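PDB 7MGV: CdnC from Chryseobacterium gregarium DSM 19109, which acts as an ATP-grasp ligase that installs single and bicyclic omega-ester macrocycles in a ribosomally made multicore precursor peptide. Local coordinates for residues M302-S305 with P306-Y310; E277-Q280 with D281-F284. One frame throughout, in Å; residues are numbered along the deposited sequence.

Overall arrangement
Both interactions belong to the same layered unit, a five-stranded antiparallel sheet with helix 280-293 packed on it. Interaction 1 closes the hairpin between strands 297-304 and 310-316, and interaction 2 starts the helix that leads into the first of these strands. Their centres lie about 13 Å apart. Interaction 1 runs from a buried strand end to an exposed turn and combines backbone bonds, a serine-glutamate bond and an aromatic contact; interaction 2 is mainly a surface contact, built on helical backbone bonds and light apolar packing. Met302 and Tyr310 meet Ile282 at the seam between them, and Ile303 of interaction 1 also lines the ADP pocket.

Interaction 1 of 2, residues M302-S305 with P306-Y310; sequences MIVS and PEDEY. With ADP (adenosine-5'-diphosphate), chain F.
Val304 and Tyr310 face each other across the two strands as an antiparallel non-hydrogen-bonded pair, and their side chains lie side by side on one face of the sheet. Val304 CG2 sits over the Tyr310 ring in a CH-pi contact displaced toward the rim, 3.6 Å from CE2. Met302 approaches the same ring at its edge, near its plane, and its bent thioether brings CE to 3.7 Å from Tyr310 CB. Leu236 and Ile282 pack around this apolar group. Ile303 points away from the returning strand and places CD1 3.8 Å from ADP C4, in the adenine.

The backbone bonds define a 3:5 beta hairpin: a type I turn from Ser305 to Asp308 followed by a G1 beta bulge, with Asp308 in the left-handed conformation. Ser305 N donates to Glu309 O (3.2 Å) in a nearly straight bond that lies in the carbonyl plane. Asp308 N reaches Ser305 O at 2.9 Å from well above the carbonyl plane. Beside these bonds, Val304 CA makes a CA-H...O contact with Glu309 O at 3.4 Å.

Among the polar side chains, Ser305 OG stands between its own backbone N and carbonyl carbon (chi1 82°) and donates to Glu307 OE1 at 3.0 Å. The carboxylate accepts through its anti lone pair, brought back over the turn by the bend at chi2 (87°). Glu309 CG comes alongside the same hydroxyl. An alanine at Ser305 would remove OG, is likely to leave Glu307 OE1 without this donor, and would probably set the glutamate free to swing off the turn. The carboxylate of Asp308 has its partner outside the hairpin turn: OD1 forms a salt bridge with Lys233.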
loop_
_atom_site.group_PDB
_atom_site.type_symbol
_atom_site.label_atom_id
_atom_site.label_comp_id
_atom_site.label_asym_id
_atom_site.label_seq_id
_atom_site.Cartn_x
_atom_site.Cartn_y
_atom_site.Cartn_z
ATOM N N MET A 302 -6.516 11.543 -20.819
ATOM C CA MET A 302 -6.490 12.975 -21.074
ATOM C C MET A 302 -7.740 13.387 -21.839
ATOM O O MET A 302 -8.371 12.584 -22.528
ATOM C CB MET A 302 -5.232 13.396 -21.851
ATOM C CG MET A 302 -3.925 13.144 -21.114
ATOM S SD MET A 302 -2.537 14.063 -21.811
ATOM C CE MET A 302 -2.788 15.674 -21.073
ATOM N N ILE A 303 -8.082 14.665 -21.711
ATOM C CA ILE A 303 -9.187 15.265 -22.451
ATOM C C ILE A 303 -8.672 16.513 -23.152
ATOM O O ILE A 303 -8.026 17.358 -22.525
ATOM C CB ILE A 303 -10.378 15.612 -21.535
ATOM C CG1 ILE A 303 -10.927 14.353 -20.864
ATOM C CG2 ILE A 303 -11.474 16.311 -22.328
ATOM C CD1 ILE A 303 -12.030 14.629 -19.862
ATOM N N VAL A 304 -8.947 16.626 -24.448
ATOM C CA VAL A 304 -8.615 17.819 -25.215
ATOM C C VAL A 304 -9.893 18.622 -25.400
ATOM O O VAL A 304 -10.850 18.147 -26.026
ATOM C CB VAL A 304 -7.976 17.465 -26.565
ATOM C CG1 VAL A 304 -7.531 18.733 -27.284
ATOM C CG2 VAL A 304 -6.801 16.526 -26.361
ATOM N N SER A 305 -9.903 19.834 -24.847
ATOM C CA SER A 305 -11.069 20.701 -24.856
ATOM C C SER A 305 -11.264 21.313 -26.242
ATOM O O SER A 305 -10.413 21.162 -27.121
ATOM C CB SER A 305 -10.907 21.789 -23.794
ATOM O OG SER A 305 -10.111 22.855 -24.281
ATOM N N PRO A 306 -12.394 21.993 -26.479
ATOM C CA PRO A 306 -12.555 22.697 -27.761
ATOM C C PRO A 306 -11.476 23.732 -28.027
ATOM O O PRO A 306 -11.150 23.987 -29.194
ATOM C CB PRO A 306 -13.940 23.347 -27.630
ATOM C CG PRO A 306 -14.672 22.464 -26.692
ATOM C CD PRO A 306 -13.649 21.983 -25.702
ATOM N N GLU A 307 -10.906 24.333 -26.984
ATOM C CA GLU A 307 -9.806 25.274 -27.142
ATOM C C GLU A 307 -8.460 24.583 -27.328
ATOM O O GLU A 307 -7.422 25.246 -27.241
ATOM C CB GLU A 307 -9.745 26.221 -25.939
ATOM C CG GLU A 307 -10.992 27.075 -25.756
ATOM C CD GLU A 307 -12.064 26.383 -24.932
ATOM O OE1 GLU A 307 -11.938 25.165 -24.687
ATOM O OE2 GLU A 307 -13.034 27.060 -24.531
ATOM N N ASP A 308 -8.468 23.269 -27.567
ATOM C CA ASP A 308 -7.273 22.500 -27.920
ATOM C C ASP A 308 -6.213 22.531 -26.822
ATOM O O ASP A 308 -5.014 22.467 -27.103
ATOM C CB ASP A 308 -6.679 22.976 -29.249
ATOM C CG ASP A 308 -7.350 22.334 -30.449
ATOM O OD1 ASP A 308 -7.322 21.089 -30.558
ATOM O OD2 ASP A 308 -7.909 23.075 -31.286
ATOM N N GLU A 309 -6.633 22.623 -25.564
ATOM C CA GLU A 309 -5.721 22.470 -24.440
ATOM C C GLU A 309 -5.869 21.072 -23.857
ATOM O O GLU A 309 -6.968 20.511 -23.823
ATOM C CB GLU A 309 -5.967 23.527 -23.360
ATOM C CG GLU A 309 -7.396 24.017 -23.256
ATOM C CD GLU A 309 -7.524 25.238 -22.366
ATOM O OE1 GLU A 309 -8.649 25.764 -22.231
ATOM O OE2 GLU A 309 -6.496 25.673 -21.803
ATOM N N TYR A 310 -4.752 20.511 -23.403
ATOM C CA TYR A 310 -4.687 19.126 -22.958
ATOM C C TYR A 310 -4.836 19.075 -21.443
ATOM O O TYR A 310 -4.085 19.736 -20.718
ATOM C CB TYR A 310 -3.371 18.484 -23.398
ATOM C CG TYR A 310 -3.300 18.201 -24.884
ATOM C CD1 TYR A 310 -3.257 19.237 -25.810
ATOM C CD2 TYR A 310 -3.277 16.898 -25.362
ATOM C CE1 TYR A 310 -3.196 18.982 -27.167
ATOM C CE2 TYR A 310 -3.213 16.634 -26.718
ATOM C CZ TYR A 310 -3.174 17.680 -27.616
ATOM O OH TYR A 310 -3.112 17.418 -28.964
HETATM P PB ADP F . -15.657 4.267 -17.698
HETATM O O1B ADP F . -14.366 4.947 -17.307
HETATM O O2B ADP F . -15.859 2.914 -17.061
HETATM O O3B ADP F . -15.971 4.336 -19.174
HETATM P PA ADP F . -16.398 6.146 -15.785
HETATM O O1A ADP F . -15.428 5.434 -14.871
HETATM O O2A ADP F . -17.655 6.779 -15.238
HETATM O O3A ADP F . -16.784 5.198 -17.025
HETATM O "O5'" ADP F . -15.576 7.266 -16.588
HETATM C "C5'" ADP F . -15.520 8.609 -16.134
HETATM C "C4'" ADP F . -15.731 9.495 -17.352
HETATM O "O4'" ADP F . -15.886 10.852 -16.942
HETATM C "C3'" ADP F . -14.557 9.426 -18.316
HETATM O "O3'" ADP F . -14.991 8.890 -19.568
HETATM C "C2'" ADP F . -14.101 10.857 -18.506
HETATM O "O2'" ADP F . -14.037 11.173 -19.898
HETATM C "C1'" ADP F . -15.151 11.708 -17.812
HETATM N N9 ADP F . -14.498 12.768 -17.014
HETATM C C8 ADP F . -13.656 12.577 -15.980
HETATM N N7 ADP F . -13.235 13.762 -15.472
HETATM C C5 ADP F . -13.817 14.738 -16.195
HETATM C C6 ADP F . -13.807 16.217 -16.193
HETATM N N6 ADP F . -13.069 16.910 -15.293
HETATM N N1 ADP F . -14.559 16.849 -17.123
HETATM C C2 ADP F . -15.298 16.174 -18.025
HETATM N N3 ADP F . -15.355 14.833 -18.084
HETATM C C4 ADP F . -14.647 14.076 -17.212
#

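Interaction 2 of 2, residues E277-Q280 with D281-F284; sequences ELPQ and DIEF
Pro279 and Ile282 lie side by side across the first turn of helix 280-293, their side chains pointing the same way. The isoleucine can be followed outward. Its CB stands 3.5 Å from Pro279 O, close to the backbone that opens the helix. At CB the chain forks. CG1, placed anti to the carbonyl carbon (chi1 -57°), runs alongside the proline ring and comes within 4.0 Å of Pro279 CB; beyond it, CD1 leaves the turn for Tyr310 on strand 310-316. The other branch, the methyl CG2, faces Leu278 CD2 at a looser 4.4 Å and also packs on Met302.

Leu278 spreads its second methyl across the turn, with CD1 4.2 Å from Glu283 CB, while Val245 and Ala247 of strand 244-251 lie against the leucine. On the outer side, Asp281 folds its carboxylate back toward the chain before it, and OD1 comes to 3.2 Å from Pro279 CB. The negative charges of Asp281 and Glu283 lie in the first turn, where the positive end of the helix dipole would probably favour them.

Two i to i+4 backbone bonds carry the turn. Glu283 N donates to Pro279 O at 3.1 Å and Phe284 N to Gln280 O at 2.9 Å. With Pro279 at the N-cap, this is a helix N-terminus begun by a proline, laid against one face of the five-stranded antiparallel sheet of the ATP-grasp fold, whose other face, at Ile303, borders the ADP.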
loop_
_atom_site.group_PDB
_atom_site.type_symbol
_atom_site.label_atom_id
_atom_site.label_comp_id
_atom_site.label_asym_id
_atom_site.label_seq_id
_atom_site.Cartn_x
_atom_site.Cartn_y
_atom_site.Cartn_z
ATOM N N GLU A 277 -0.731 10.893 -32.616
ATOM C CA GLU A 277 0.576 11.364 -32.184
ATOM C C GLU A 277 0.402 12.608 -31.327
ATOM O O GLU A 277 -0.353 13.517 -31.689
ATOM C CB GLU A 277 1.478 11.650 -33.388
ATOM C CG GLU A 277 1.784 10.409 -34.212
ATOM C CD GLU A 277 2.371 10.736 -35.567
ATOM O OE1 GLU A 277 2.832 11.881 -35.752
ATOM O OE2 GLU A 277 2.368 9.849 -36.447
ATOM N N LEU A 278 1.096 12.641 -30.197
ATOM C CA LEU A 278 0.987 13.729 -29.240
ATOM C C LEU A 278 1.902 14.885 -29.623
ATOM O O LEU A 278 2.946 14.679 -30.250
ATOM C CB LEU A 278 1.357 13.248 -27.840
ATOM C CG LEU A 278 0.607 12.049 -27.264
ATOM C CD1 LEU A 278 1.387 11.447 -26.110
ATOM C CD2 LEU A 278 -0.788 12.451 -26.816
ATOM N N PRO A 279 1.522 16.109 -29.263
ATOM C CA PRO A 279 2.489 17.210 -29.295
ATOM C C PRO A 279 3.688 16.873 -28.419
ATOM O O PRO A 279 3.552 16.248 -27.366
ATOM C CB PRO A 279 1.694 18.398 -28.744
ATOM C CG PRO A 279 0.264 18.055 -29.028
ATOM C CD PRO A 279 0.170 16.563 -28.894
ATOM N N GLN A 280 4.875 17.286 -28.872
ATOM C CA GLN A 280 6.105 16.838 -28.225
ATOM C C GLN A 280 6.197 17.308 -26.779
ATOM O O GLN A 280 6.813 16.630 -25.947
ATOM C CB GLN A 280 7.320 17.305 -29.025
ATOM C CG GLN A 280 7.860 16.243 -29.973
ATOM C CD GLN A 280 8.494 16.831 -31.218
ATOM O OE1 GLN A 280 8.679 18.043 -31.322
ATOM N NE2 GLN A 280 8.824 15.970 -32.174
ATOM N N ASP A 281 5.590 18.451 -26.451
ATOM C CA ASP A 281 5.585 18.902 -25.062
ATOM C C ASP A 281 4.745 17.978 -24.186
ATOM O O ASP A 281 5.146 17.640 -23.062
ATOM C CB ASP A 281 5.073 20.342 -24.977
ATOM C CG ASP A 281 3.817 20.567 -25.797
ATOM O OD1 ASP A 281 3.755 20.072 -26.941
ATOM O OD2 ASP A 281 2.891 21.243 -25.299
ATOM N N ILE A 282 3.582 17.554 -24.686
ATOM C CA ILE A 282 2.729 16.640 -23.929
ATOM C C ILE A 282 3.450 15.322 -23.678
ATOM O O ILE A 282 3.419 14.781 -22.567
ATOM C CB ILE A 282 1.395 16.424 -24.666
ATOM C CG1 ILE A 282 0.690 17.763 -24.902
ATOM C CG2 ILE A 282 0.502 15.475 -23.886
ATOM C CD1 ILE A 282 0.388 18.534 -23.631
ATOM N N GLU A 283 4.113 14.787 -24.705
ATOM C CA GLU A 283 4.839 13.530 -24.550
ATOM C C GLU A 283 6.019 13.690 -23.598
ATOM O O GLU A 283 6.306 12.792 -22.792
ATOM C CB GLU A 283 5.304 13.035 -25.919
ATOM C CG GLU A 283 6.224 11.830 -25.885
ATOM C CD GLU A 283 6.331 11.155 -27.237
ATOM O OE1 GLU A 283 6.946 10.071 -27.318
ATOM O OE2 GLU A 283 5.797 11.709 -28.221
ATOM N N PHE A 284 6.713 14.829 -23.680
ATOM C CA PHE A 284 7.784 15.130 -22.736
ATOM C C PHE A 284 7.268 15.098 -21.303
ATOM O O PHE A 284 7.890 14.501 -20.415
ATOM C CB PHE A 284 8.389 16.497 -23.066
ATOM C CG PHE A 284 9.505 16.913 -22.149
ATOM C CD1 PHE A 284 10.814 16.556 -22.426
ATOM C CD2 PHE A 284 9.248 17.675 -21.020
ATOM C CE1 PHE A 284 11.845 16.941 -21.588
ATOM C CE2 PHE A 284 10.275 18.062 -20.178
ATOM C CZ PHE A 284 11.575 17.695 -20.464
#